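Local coordinates for protein DNA polymerase III subunit delta (Bacillus subtilis, PDB 3ZH9) that probably acts as the wrench that opens the ring-shaped beta subunit dimer, within the ATP-hydrolysing complex that loads that ring onto primed DNA, at residues 64-69 with 76-81; 103-106 with 112-115; 213-218 with 239-244; 253-258 with 327-332. One frame throughout, in Å; residues are numbered along the deposited sequence.

Contact 1: residues 64-69 with 76-81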
loop_
_atom_site.group_PDB
_atom_site.type_symbol
_atom_site.label_atom_id
_atom_site.label_comp_id
_atom_site.label_asym_id
_atom_site.label_seq_id
_atom_site.Cartn_x
_atom_site.Cartn_y
_atom_site.Cartn_z
ATOM N N ALA A 64 -5.418 -19.644 23.753
ATOM C CA ALA A 64 -4.828 -20.825 24.376
ATOM C C ALA A 64 -3.359 -20.943 23.971
ATOM O O ALA A 64 -2.495 -21.298 24.784
ATOM C CB ALA A 64 -5.610 -22.105 24.000
ATOM N N ASP A 65 -3.071 -20.640 22.711
ATOM C CA ASP A 65 -1.673 -20.553 22.279
ATOM C C ASP A 65 -0.896 -19.492 23.054
ATOM O O ASP A 65 0.243 -19.718 23.465
ATOM C CB ASP A 65 -1.570 -20.253 20.780
ATOM C CG ASP A 65 -1.630 -21.512 19.929
ATOM O OD1 ASP A 65 -2.501 -22.375 20.193
ATOM O OD2 ASP A 65 -0.793 -21.643 19.007
ATOM N N ALA A 66 -1.514 -18.334 23.240
ATOM C CA ALA A 66 -0.824 -17.203 23.857
ATOM C C ALA A 66 -0.473 -17.560 25.294
ATOM O O ALA A 66 0.525 -17.095 25.845
ATOM C CB ALA A 66 -1.696 -15.985 23.813
ATOM N N GLU A 67 -1.284 -18.425 25.894
ATOM C CA GLU A 67 -1.071 -18.783 27.282
ATOM C C GLU A 67 -0.177 -20.007 27.470
ATOM O O GLU A 67 -0.009 -20.500 28.574
ATOM C CB GLU A 67 -2.404 -18.873 28.026
ATOM C CG GLU A 67 -2.716 -17.551 28.725
ATOM C CD GLU A 67 -4.195 -17.296 28.903
ATOM O OE1 GLU A 67 -5.003 -18.191 28.560
ATOM O OE2 GLU A 67 -4.545 -16.193 29.390
ATOM N N THR A 68 0.425 -20.466 26.380
ATOM C CA THR A 68 1.382 -21.566 26.430
ATOM C C THR A 68 2.791 -21.008 26.580
ATOM O O THR A 68 3.142 -20.026 25.922
ATOM C CB THR A 68 1.332 -22.379 25.126
ATOM O OG1 THR A 68 0.007 -22.880 24.933
ATOM C CG2 THR A 68 2.305 -23.547 25.177
ATOM N N PHE A 69 3.600 -21.621 27.441
ATOM C CA PHE A 69 5.007 -21.260 27.546
ATOM C C PHE A 69 5.684 -21.412 26.190
ATOM O O PHE A 69 5.334 -22.300 25.412
ATOM C CB PHE A 69 5.741 -22.147 28.558
ATOM C CG PHE A 69 5.253 -21.997 29.968
ATOM C CD1 PHE A 69 4.632 -20.832 30.385
ATOM C CD2 PHE A 69 5.422 -23.030 30.884
ATOM C CE1 PHE A 69 4.181 -20.693 31.689
ATOM C CE2 PHE A 69 4.976 -22.899 32.189
ATOM C CZ PHE A 69 4.355 -21.724 32.591
ATOM N N ARG A 76 7.216 -16.326 22.712
ATOM C CA ARG A 76 6.310 -16.909 21.747
ATOM C C ARG A 76 5.677 -15.732 20.995
ATOM O O ARG A 76 5.556 -14.642 21.546
ATOM C CB ARG A 76 5.284 -17.717 22.541
ATOM C CG ARG A 76 4.020 -18.086 21.861
ATOM C CD ARG A 76 3.118 -18.826 22.841
ATOM N NE ARG A 76 3.663 -20.125 23.239
ATOM C CZ ARG A 76 4.031 -21.079 22.383
ATOM N NH1 ARG A 76 3.929 -20.883 21.078
ATOM N NH2 ARG A 76 4.513 -22.228 22.831
ATOM N N LEU A 77 5.327 -15.931 19.727
ATOM C CA LEU A 77 4.650 -14.904 18.941
ATOM C C LEU A 77 3.301 -15.415 18.462
ATOM O O LEU A 77 3.217 -16.459 17.826
ATOM C CB LEU A 77 5.496 -14.477 17.735
ATOM C CG LEU A 77 4.917 -13.406 16.798
ATOM C CD1 LEU A 77 4.531 -12.131 17.559
ATOM C CD2 LEU A 77 5.922 -13.076 15.704
ATOM N N VAL A 78 2.241 -14.678 18.759
ATOM C CA VAL A 78 0.909 -15.092 18.353
ATOM C C VAL A 78 0.267 -13.965 17.562
ATOM O O VAL A 78 0.100 -12.852 18.071
ATOM C CB VAL A 78 -0.001 -15.452 19.552
ATOM C CG1 VAL A 78 -1.446 -15.629 19.081
ATOM C CG2 VAL A 78 0.503 -16.711 20.282
ATOM N N ILE A 79 -0.072 -14.253 16.311
ATOM C CA ILE A 79 -0.643 -13.249 15.427
ATOM C C ILE A 79 -2.107 -13.558 15.148
ATOM O O ILE A 79 -2.472 -14.687 14.801
ATOM C CB ILE A 79 0.160 -13.162 14.119
ATOM C CG1 ILE A 79 1.611 -12.792 14.430
ATOM C CG2 ILE A 79 -0.462 -12.165 13.154
ATOM C CD1 ILE A 79 2.508 -12.884 13.241
ATOM N N VAL A 80 -2.941 -12.546 15.327
ATOM C CA VAL A 80 -4.380 -12.688 15.184
ATOM C C VAL A 80 -4.898 -11.658 14.197
ATOM O O VAL A 80 -5.013 -10.471 14.527
ATOM C CB VAL A 80 -5.091 -12.507 16.541
ATOM C CG1 VAL A 80 -6.577 -12.622 16.371
ATOM C CG2 VAL A 80 -4.600 -13.542 17.517
ATOM N N LYS A 81 -5.200 -12.108 12.980
ATOM C CA LYS A 81 -5.662 -11.202 11.926
ATOM C C LYS A 81 -7.178 -11.008 11.904
ATOM O O LYS A 81 -7.940 -11.914 12.263
ATOM C CB LYS A 81 -5.212 -11.705 10.554
ATOM C CG LYS A 81 -3.710 -11.881 10.392
ATOM C CD LYS A 81 -3.406 -12.470 9.019
ATOM C CE LYS A 81 -1.930 -12.765 8.840
ATOM N NZ LYS A 81 -1.706 -13.667 7.672
#
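Arg76 NH2 donates to Phe69 O over 2.7 Å, and NE of the same guanidinium reaches Thr68 O at an equal 2.7 Å. Both oxygens sit at the edge of the guanidinium, in its plane, so two successive carbonyls fix the rotation of the group. Seen from those carbonyls the fit is less regular: NE stands 53° out of the carbonyl plane of Thr68. The side chain is extended through chi1 (162°) and chi2, which brings CD to 3.1 Å from Asp65 O; the bend at chi3 (-66°) then turns NE and the guanidinium toward the two carbonyls. Thr68 CG2 lies 3.5 Å from NH2, the side chains meeting at a slant, while its OG1 bonds back to Ala64 O at 3.0 Å. These residues belong to the beta-alpha-beta unit of strand 49-53, helix 59-66 and strand 76-81, in the parallel sheet of the P-loop NTPase-like domain. Arg76 NH1 continues the grip to Phe47 O. A methionine in its place would probably leave the carbonyls of Thr68, Phe69 and Phe47 without their donor and the turn after the helix freer to shift. Further along the strand, Val78 CG2 presses on Ala66 CA at 3.8 Å and also reaches Asp65 CB, whose carboxylate turns to Ser50.

Contact 2: residues 103-106 with 112-115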
loop_
_atom_site.group_PDB
_atom_site.type_symbol
_atom_site.label_atom_id
_atom_site.label_comp_id
_atom_site.label_asym_id
_atom_site.label_seq_id
_atom_site.Cartn_x
_atom_site.Cartn_y
_atom_site.Cartn_z
ATOM N N GLU A 103 -10.640 -9.621 25.763
ATOM C CA GLU A 103 -10.529 -8.489 26.675
ATOM C C GLU A 103 -9.777 -8.918 27.917
ATOM O O GLU A 103 -8.875 -8.221 28.369
ATOM C CB GLU A 103 -11.897 -7.974 27.110
ATOM C CG GLU A 103 -12.858 -7.673 25.992
ATOM C CD GLU A 103 -14.144 -7.059 26.506
ATOM O OE1 GLU A 103 -14.135 -6.557 27.650
ATOM O OE2 GLU A 103 -15.159 -7.079 25.772
ATOM N N SER A 104 -10.169 -10.062 28.477
ATOM C CA SER A 104 -9.506 -10.600 29.659
ATOM C C SER A 104 -8.025 -10.828 29.419
ATOM O O SER A 104 -7.208 -10.491 30.263
ATOM C CB SER A 104 -10.148 -11.919 30.100
ATOM O OG SER A 104 -11.355 -11.689 30.803
ATOM N N TYR A 105 -7.688 -11.424 28.276
ATOM C CA TYR A 105 -6.289 -11.686 27.943
ATOM C C TYR A 105 -5.441 -10.413 27.841
ATOM O O TYR A 105 -4.365 -10.350 28.424
ATOM C CB TYR A 105 -6.123 -12.504 26.647
ATOM C CG TYR A 105 -4.657 -12.756 26.365
ATOM C CD1 TYR A 105 -3.991 -13.827 26.956
ATOM C CD2 TYR A 105 -3.920 -11.883 25.578
ATOM C CE1 TYR A 105 -2.638 -14.042 26.739
ATOM C CE2 TYR A 105 -2.569 -12.081 25.363
ATOM C CZ TYR A 105 -1.932 -13.162 25.937
ATOM O OH TYR A 105 -0.588 -13.368 25.728
ATOM N N ILE A 106 -5.894 -9.415 27.085
ATOM C CA ILE A 106 -5.051 -8.228 26.892
ATOM C C ILE A 106 -4.917 -7.438 28.193
ATOM O O ILE A 106 -3.957 -6.708 28.391
ATOM C CB ILE A 106 -5.522 -7.292 25.750
ATOM C CG1 ILE A 106 -6.658 -6.388 26.211
ATOM C CG2 ILE A 106 -5.864 -8.073 24.435
ATOM C CD1 ILE A 106 -6.963 -5.317 25.185
ATOM N N TYR A 112 5.398 -14.065 28.551
ATOM C CA TYR A 112 6.320 -14.749 27.653
ATOM C C TYR A 112 5.820 -14.768 26.204
ATOM O O TYR A 112 6.470 -15.309 25.315
ATOM C CB TYR A 112 6.516 -16.176 28.153
ATOM C CG TYR A 112 5.221 -16.813 28.636
ATOM C CD1 TYR A 112 4.289 -17.331 27.736
ATOM C CD2 TYR A 112 4.932 -16.890 29.998
ATOM C CE1 TYR A 112 3.111 -17.922 28.193
ATOM C CE2 TYR A 112 3.763 -17.472 30.464
ATOM C CZ TYR A 112 2.854 -17.987 29.564
ATOM O OH TYR A 112 1.697 -18.566 30.049
ATOM N N THR A 113 4.655 -14.175 25.986
ATOM C CA THR A 113 4.033 -14.123 24.670
ATOM C C THR A 113 3.990 -12.689 24.150
ATOM O O THR A 113 3.700 -11.750 24.897
ATOM C CB THR A 113 2.580 -14.677 24.725
ATOM O OG1 THR A 113 2.614 -16.087 24.938
ATOM C CG2 THR A 113 1.818 -14.379 23.439
ATOM N N VAL A 114 4.306 -12.520 22.875
ATOM C CA VAL A 114 3.973 -11.285 22.168
ATOM C C VAL A 114 2.733 -11.536 21.306
ATOM O O VAL A 114 2.757 -12.339 20.361
ATOM C CB VAL A 114 5.148 -10.778 21.300
ATOM C CG1 VAL A 114 4.749 -9.486 20.552
ATOM C CG2 VAL A 114 6.401 -10.585 22.178
ATOM N N PHE A 115 1.649 -10.853 21.657
ATOM C CA PHE A 115 0.340 -11.035 21.025
ATOM C C PHE A 115 0.051 -9.831 20.113
ATOM O O PHE A 115 -0.045 -8.687 20.589
ATOM C CB PHE A 115 -0.721 -11.117 22.126
ATOM C CG PHE A 115 -2.077 -11.556 21.658
ATOM C CD1 PHE A 115 -3.005 -10.622 21.195
ATOM C CD2 PHE A 115 -2.447 -12.905 21.711
ATOM C CE1 PHE A 115 -4.273 -11.028 20.771
ATOM C CE2 PHE A 115 -3.703 -13.309 21.296
ATOM C CZ PHE A 115 -4.621 -12.371 20.827
HETATM O O HOH W 1 0.945 -11.289 25.466
#
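Tyr105 on helix 99-107 and Phe115 on strand 113-119 have CA atoms 9.5 Å apart, a spacing at which side chains alone span the gap, and the CB atoms of Tyr105, Thr113 and Phe115 all point into it. Tyr105 extends with CG anti to its N (chi1 -179°), which carries the ring straight across to the strand. Its CE2 meets Phe115 CD2 at 3.7 Å. The ring centroids are 5.0 Å apart and the planes turned by 42°, an oblique pair that is neither a stack nor edge-to-face; Tyr105 CD2 lies over one Phe115 face, displaced toward the rim. Farther out, Tyr105 OH rests against Thr113 CG2 at 3.5 Å, an oxygen-to-methyl contact. The same OH lies 2.6 Å from a water, which in turn donates to Thr113 O at 2.9 Å, and it also bonds Ala110 N in the loop leading to the strand. The helix and strand are the last two elements of the beta-alpha-beta unit that starts at strand 76-81. A phenylalanine here would keep the ring contact but would probably leave Ala110 N and the bridging water without their shared oxygen. The chemistry is thus divided along one side chain: apolar ring carbons bury against Phe115, while a buried hydroxyl has its polar needs met by backbone and water.

Contact 3: residues 213-218 with 239-244. With SO4 (sulfate ion), chain H; SO4 (sulfate ion), chain M.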
loop_
_atom_site.group_PDB
_atom_site.type_symbol
_atom_site.label_atom_id
_atom_site.label_comp_id
_atom_site.label_asym_id
_atom_site.label_seq_id
_atom_site.Cartn_x
_atom_site.Cartn_y
_atom_site.Cartn_z
ATOM N N ARG A 213 11.865 5.785 -13.309
ATOM C CA ARG A 213 10.449 6.136 -13.329
ATOM C C ARG A 213 9.645 4.874 -13.586
ATOM O O ARG A 213 9.906 4.152 -14.545
ATOM C CB ARG A 213 10.197 7.169 -14.413
ATOM C CG ARG A 213 8.884 7.907 -14.278
ATOM C CD ARG A 213 8.780 9.019 -15.326
ATOM N NE ARG A 213 9.729 10.092 -15.037
ATOM C CZ ARG A 213 9.400 11.280 -14.530
ATOM N NH1 ARG A 213 8.130 11.578 -14.265
ATOM N NH2 ARG A 213 10.344 12.180 -14.298
ATOM N N SER A 214 8.688 4.580 -12.713
ATOM C CA SER A 214 7.901 3.355 -12.850
ATOM C C SER A 214 7.057 3.349 -14.142
ATOM O O SER A 214 6.704 4.405 -14.684
ATOM C CB SER A 214 7.002 3.136 -11.627
ATOM O OG SER A 214 5.879 3.998 -11.668
ATOM N N LEU A 215 6.767 2.153 -14.641
ATOM C CA LEU A 215 5.892 1.980 -15.801
ATOM C C LEU A 215 4.536 2.645 -15.563
ATOM O O LEU A 215 4.000 3.332 -16.438
ATOM C CB LEU A 215 5.697 0.489 -16.080
ATOM C CG LEU A 215 4.860 0.045 -17.283
ATOM C CD1 LEU A 215 5.364 0.686 -18.564
ATOM C CD2 LEU A 215 4.907 -1.470 -17.398
ATOM N N GLU A 216 3.996 2.453 -14.363
ATOM C CA GLU A 216 2.697 3.004 -14.010
ATOM C C GLU A 216 2.752 4.527 -13.962
ATOM O O GLU A 216 1.792 5.211 -14.322
ATOM C CB GLU A 216 2.226 2.448 -12.661
ATOM C CG GLU A 216 0.891 3.017 -12.201
ATOM C CD GLU A 216 0.458 2.500 -10.832
ATOM O OE1 GLU A 216 1.009 2.975 -9.811
ATOM O OE2 GLU A 216 -0.441 1.627 -10.782
ATOM N N GLN A 217 3.877 5.071 -13.517
ATOM C CA GLN A 217 4.029 6.521 -13.525
ATOM C C GLN A 217 4.167 7.021 -14.964
ATOM O O GLN A 217 3.608 8.071 -15.336
ATOM C CB GLN A 217 5.233 6.943 -12.680
ATOM C CG GLN A 217 5.763 8.325 -13.029
ATOM C CD GLN A 217 4.849 9.424 -12.559
ATOM O OE1 GLN A 217 4.022 9.207 -11.683
ATOM N NE2 GLN A 217 4.989 10.609 -13.136
ATOM N N ASN A 218 4.901 6.265 -15.782
ATOM C CA ASN A 218 5.034 6.608 -17.198
ATOM C C ASN A 218 3.671 6.649 -17.893
ATOM O O ASN A 218 3.372 7.597 -18.627
ATOM C CB ASN A 218 5.991 5.652 -17.912
ATOM C CG ASN A 218 7.446 6.106 -17.815
ATOM O OD1 ASN A 218 7.753 7.285 -17.995
ATOM N ND2 ASN A 218 8.336 5.182 -17.504
ATOM N N TYR A 239 7.446 5.855 -27.103
ATOM C CA TYR A 239 8.586 5.226 -27.748
ATOM C C TYR A 239 9.517 4.583 -26.722
ATOM O O TYR A 239 9.908 3.425 -26.873
ATOM C CB TYR A 239 9.359 6.242 -28.591
ATOM C CG TYR A 239 10.512 5.638 -29.360
ATOM C CD1 TYR A 239 10.291 4.644 -30.311
ATOM C CD2 TYR A 239 11.820 6.059 -29.142
ATOM C CE1 TYR A 239 11.349 4.086 -31.034
ATOM C CE2 TYR A 239 12.881 5.504 -29.857
ATOM C CZ TYR A 239 12.632 4.521 -30.804
ATOM O OH TYR A 239 13.674 3.967 -31.511
ATOM N N ASP A 240 9.858 5.339 -25.678
ATOM C CA ASP A 240 10.746 4.846 -24.625
ATOM C C ASP A 240 10.233 3.541 -24.026
ATOM O O ASP A 240 11.011 2.631 -23.763
ATOM C CB ASP A 240 10.935 5.889 -23.515
ATOM C CG ASP A 240 11.822 7.040 -23.941
ATOM O OD1 ASP A 240 12.685 6.832 -24.823
ATOM O OD2 ASP A 240 11.659 8.153 -23.391
ATOM N N LEU A 241 8.927 3.455 -23.802
ATOM C CA LEU A 241 8.339 2.207 -23.318
ATOM C C LEU A 241 8.674 1.031 -24.239
ATOM O O LEU A 241 9.225 0.019 -23.797
ATOM C CB LEU A 241 6.829 2.355 -23.146
ATOM C CG LEU A 241 6.512 3.349 -22.025
ATOM C CD1 LEU A 241 5.017 3.519 -21.826
ATOM C CD2 LEU A 241 7.203 2.907 -20.730
ATOM N N LEU A 242 8.345 1.174 -25.521
ATOM C CA LEU A 242 8.648 0.148 -26.515
ATOM C C LEU A 242 10.137 -0.146 -26.528
ATOM O O LEU A 242 10.546 -1.302 -26.627
ATOM C CB LEU A 242 8.211 0.607 -27.908
ATOM C CG LEU A 242 6.730 0.959 -28.031
ATOM C CD1 LEU A 242 6.478 1.777 -29.284
ATOM C CD2 LEU A 242 5.899 -0.293 -28.029
ATOM N N LYS A 243 10.936 0.912 -26.422
ATOM C CA LYS A 243 12.387 0.822 -26.570
ATOM C C LYS A 243 13.034 0.043 -25.426
ATOM O O LYS A 243 14.085 -0.578 -25.611
ATOM C CB LYS A 243 13.003 2.221 -26.699
ATOM C CG LYS A 243 14.234 2.283 -27.585
ATOM C CD LYS A 243 14.848 3.673 -27.579
ATOM N N GLN A 244 12.411 0.075 -24.248
ATOM C CA GLN A 244 12.853 -0.766 -23.133
ATOM C C GLN A 244 12.023 -2.048 -23.101
ATOM O O GLN A 244 11.843 -2.676 -22.060
ATOM C CB GLN A 244 12.833 -0.011 -21.791
ATOM C CG GLN A 244 11.479 0.512 -21.355
ATOM C CD GLN A 244 11.590 1.621 -20.318
ATOM O OE1 GLN A 244 12.512 2.439 -20.361
ATOM N NE2 GLN A 244 10.647 1.651 -19.381
HETATM S S SO4 H . 14.337 6.841 -15.880
HETATM O O1 SO4 H . 15.653 7.355 -15.474
HETATM O O2 SO4 H . 13.352 7.276 -14.896
HETATM O O3 SO4 H . 14.341 5.378 -15.934
HETATM O O4 SO4 H . 14.011 7.391 -17.199
HETATM S S SO4 M . 14.308 12.142 -13.996
HETATM O O1 SO4 M . 14.360 11.499 -12.670
HETATM O O2 SO4 M . 12.953 12.632 -14.261
HETATM O O3 SO4 M . 14.673 11.188 -15.046
HETATM O O4 SO4 M . 15.255 13.257 -14.041
#
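Of the two flat groups, the Asn218 carboxamide touches the opposing helix, with ND2 4.1 Å from Leu241 CD2, whereas the Arg213 guanidinium turns an edge to a sulfate. That ion, in chain M, places O2 at the guanidinium edge and in its plane, 2.6 Å from NH2 with an N-H...O angle of 140°; no atom of residues 239-244 lies on either face. A second sulfate, chain H, is bound by the backbone instead: Arg213 N gives its O2 a straighter bond, 167° at the hydrogen. Both ions probably come from the crystallisation liquor, so they mark a place where this arginine can receive anions without establishing a natural ligand. Between the helices the contact is apolar. Leu215 CD1 meets Leu241 CD2 at 3.6 Å, the two side chains crossing at a slant, and Asn218 runs past Leu241 in the opposite sense. Leu241 holds CG beside its backbone N (chi1 -66°), and its CD2 methyl serves both partners. Leu215 opens its helix just after Ser214, the N-cap, whose OG accepts from Gln217 N at 2.9 Å. Leu254 and Ile251 of helix 248-269 pack on Leu215 and Leu241 respectively. The start of helix 215-227 thus lies against the end of helix 231-243, as in an antiparallel helical hairpin, here within the all-helical C-terminal domain of this subunit family.

Contact 4: residues 253-258 with 327-332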
loop_
_atom_site.group_PDB
_atom_site.type_symbol
_atom_site.label_atom_id
_atom_site.label_comp_id
_atom_site.label_asym_id
_atom_site.label_seq_id
_atom_site.Cartn_x
_atom_site.Cartn_y
_atom_site.Cartn_z
ATOM N N ALA A 253 -3.049 -2.578 -21.318
ATOM C CA ALA A 253 -3.777 -2.951 -20.114
ATOM C C ALA A 253 -3.658 -1.868 -19.047
ATOM O O ALA A 253 -4.651 -1.475 -18.447
ATOM C CB ALA A 253 -3.264 -4.291 -19.576
ATOM N N LEU A 254 -2.441 -1.384 -18.810
ATOM C CA LEU A 254 -2.232 -0.300 -17.847
ATOM C C LEU A 254 -2.939 1.014 -18.250
ATOM O O LEU A 254 -3.476 1.718 -17.404
ATOM C CB LEU A 254 -0.737 -0.046 -17.644
ATOM C CG LEU A 254 0.087 -1.250 -17.162
ATOM C CD1 LEU A 254 1.576 -0.902 -17.087
ATOM C CD2 LEU A 254 -0.404 -1.796 -15.829
ATOM N N ILE A 255 -2.895 1.350 -19.535
ATOM C CA ILE A 255 -3.615 2.502 -20.037
ATOM C C ILE A 255 -5.097 2.277 -19.735
ATOM O O ILE A 255 -5.766 3.132 -19.166
ATOM C CB ILE A 255 -3.375 2.688 -21.546
ATOM C CG1 ILE A 255 -1.917 3.087 -21.791
ATOM C CG2 ILE A 255 -4.331 3.745 -22.124
ATOM C CD1 ILE A 255 -1.485 3.011 -23.265
ATOM N N SER A 256 -5.584 1.092 -20.077
ATOM C CA SER A 256 -6.966 0.719 -19.804
ATOM C C SER A 256 -7.321 0.852 -18.315
ATOM O O SER A 256 -8.346 1.430 -17.971
ATOM C CB SER A 256 -7.239 -0.707 -20.316
ATOM O OG SER A 256 -8.593 -1.066 -20.110
ATOM N N ASN A 257 -6.482 0.315 -17.432
ATOM C CA ASN A 257 -6.733 0.420 -15.995
ATOM C C ASN A 257 -6.845 1.885 -15.521
ATOM O O ASN A 257 -7.621 2.207 -14.621
ATOM C CB ASN A 257 -5.618 -0.273 -15.187
ATOM C CG ASN A 257 -5.510 -1.770 -15.473
ATOM O OD1 ASN A 257 -6.483 -2.428 -15.849
ATOM N ND2 ASN A 257 -4.311 -2.316 -15.283
ATOM N N GLN A 258 -6.029 2.761 -16.090
ATOM C CA GLN A 258 -6.049 4.155 -15.678
ATOM C C GLN A 258 -7.303 4.856 -16.186
ATOM O O GLN A 258 -7.908 5.655 -15.465
ATOM C CB GLN A 258 -4.791 4.896 -16.124
ATOM C CG GLN A 258 -4.739 6.382 -15.702
ATOM C CD GLN A 258 -4.690 6.611 -14.186
ATOM O OE1 GLN A 258 -4.583 5.668 -13.397
ATOM N NE2 GLN A 258 -4.766 7.878 -13.779
ATOM N N LEU A 327 1.374 -1.237 -33.952
ATOM C CA LEU A 327 0.637 -0.392 -34.882
ATOM C C LEU A 327 -0.750 -0.066 -34.342
ATOM O O LEU A 327 -1.190 1.082 -34.404
ATOM C CB LEU A 327 0.513 -1.063 -36.254
ATOM C CG LEU A 327 -0.400 -0.291 -37.208
ATOM C CD1 LEU A 327 0.249 1.030 -37.598
ATOM C CD2 LEU A 327 -0.772 -1.118 -38.439
ATOM N N LEU A 328 -1.441 -1.080 -33.828
ATOM C CA LEU A 328 -2.724 -0.864 -33.164
ATOM C C LEU A 328 -2.594 0.238 -32.116
ATOM O O LEU A 328 -3.421 1.148 -32.052
ATOM C CB LEU A 328 -3.228 -2.158 -32.512
ATOM C CG LEU A 328 -3.795 -3.236 -33.447
ATOM C CD1 LEU A 328 -4.127 -4.504 -32.674
ATOM C CD2 LEU A 328 -5.023 -2.731 -34.199
ATOM N N LEU A 329 -1.535 0.166 -31.314
ATOM C CA LEU A 329 -1.330 1.135 -30.244
ATOM C C LEU A 329 -0.993 2.512 -30.801
ATOM O O LEU A 329 -1.470 3.525 -30.294
ATOM C CB LEU A 329 -0.238 0.663 -29.283
ATOM C CG LEU A 329 -0.660 0.196 -27.883
ATOM C CD1 LEU A 329 0.526 -0.415 -27.158
ATOM C CD2 LEU A 329 -1.268 1.323 -27.048
ATOM N N GLU A 330 -0.164 2.544 -31.842
ATOM C CA GLU A 330 0.192 3.798 -32.498
ATOM C C GLU A 330 -1.056 4.523 -32.995
ATOM O O GLU A 330 -1.225 5.712 -32.747
ATOM C CB GLU A 330 1.147 3.547 -33.677
ATOM C CG GLU A 330 2.619 3.408 -33.298
ATOM C CD GLU A 330 3.492 3.000 -34.485
ATOM O OE1 GLU A 330 2.932 2.722 -35.570
ATOM O OE2 GLU A 330 4.735 2.953 -34.325
ATOM N N LEU A 331 -1.914 3.801 -33.716
ATOM C CA LEU A 331 -3.169 4.356 -34.228
ATOM C C LEU A 331 -4.044 4.929 -33.112
ATOM O O LEU A 331 -4.492 6.075 -33.193
ATOM C CB LEU A 331 -3.940 3.291 -35.014
ATOM C CG LEU A 331 -3.244 2.812 -36.287
ATOM C CD1 LEU A 331 -3.937 1.585 -36.864
ATOM C CD2 LEU A 331 -3.160 3.935 -37.317
ATOM N N PHE A 332 -4.275 4.130 -32.072
ATOM C CA PHE A 332 -5.019 4.577 -30.893
ATOM C C PHE A 332 -4.484 5.899 -30.330
ATOM O O PHE A 332 -5.234 6.866 -30.141
ATOM C CB PHE A 332 -4.982 3.503 -29.805
ATOM C CG PHE A 332 -5.543 3.963 -28.475
ATOM C CD1 PHE A 332 -6.917 4.110 -28.295
ATOM C CD2 PHE A 332 -4.696 4.252 -27.412
ATOM C CE1 PHE A 332 -7.431 4.551 -27.078
ATOM C CE2 PHE A 332 -5.204 4.685 -26.185
ATOM C CZ PHE A 332 -6.572 4.832 -26.018
#
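Ile255 and Leu329 mark the nearest backbone approach, CA to CA 10.5 Å, between two helical segments that run in broadly the same sense. Across this separation Ile255 works with both branches. Its CG1 arm, beside the backbone N (chi1 -68°), extends CD1 to Leu329 CD2 at 4.1 Å, the two side chains meeting at a slant. Its other branch, CG2, approaches Phe332 CE2 at 4.3 Å, obliquely to the ring. Leu329 and Phe332 are three residues apart, about one helical turn, and therefore present neighbouring side chains to the same isoleucine. All three residues are buried, and they meet through carbon atoms alone. The segments belong to helices 248-269 and 325-338 of the C-terminal helical domain, so helix 248-269 is packed against the last modelled helix, with 68 residues, mostly helical, between the two segments. Both distances are loose van der Waals separations, and only 90 Å² is buried in total, so the link is slight by itself. Other helices complete the surroundings: Leu311 and Met314 of helix 301-319 also touch Phe332, and Phe238 of helix 231-243 touches Leu329.

Overall arrangement
The four contacts fall into two pairs at opposite sides of the chain's centre. Contacts 1 and 2, centres about 8 Å apart, share the parallel sheet: strands 76-81 and 113-119 are neighbours, joined by Arg76 O and Val114 N at 2.8 Å, and Thr113 OG1 bonds Ala66 O at the end of helix 59-66. Contacts 3 and 4 lie about 13 Å apart between centres in the helical C-terminal domain, touching where Leu215 CD2 meets Leu254 CD1 at 3.4 Å. Between the pairs nothing touches: contacts 1 and 3 are about 24 Å apart at their nearest atoms, and contacts 2 and 4 about 53 Å between centres. The two sulfates belong to contact 3.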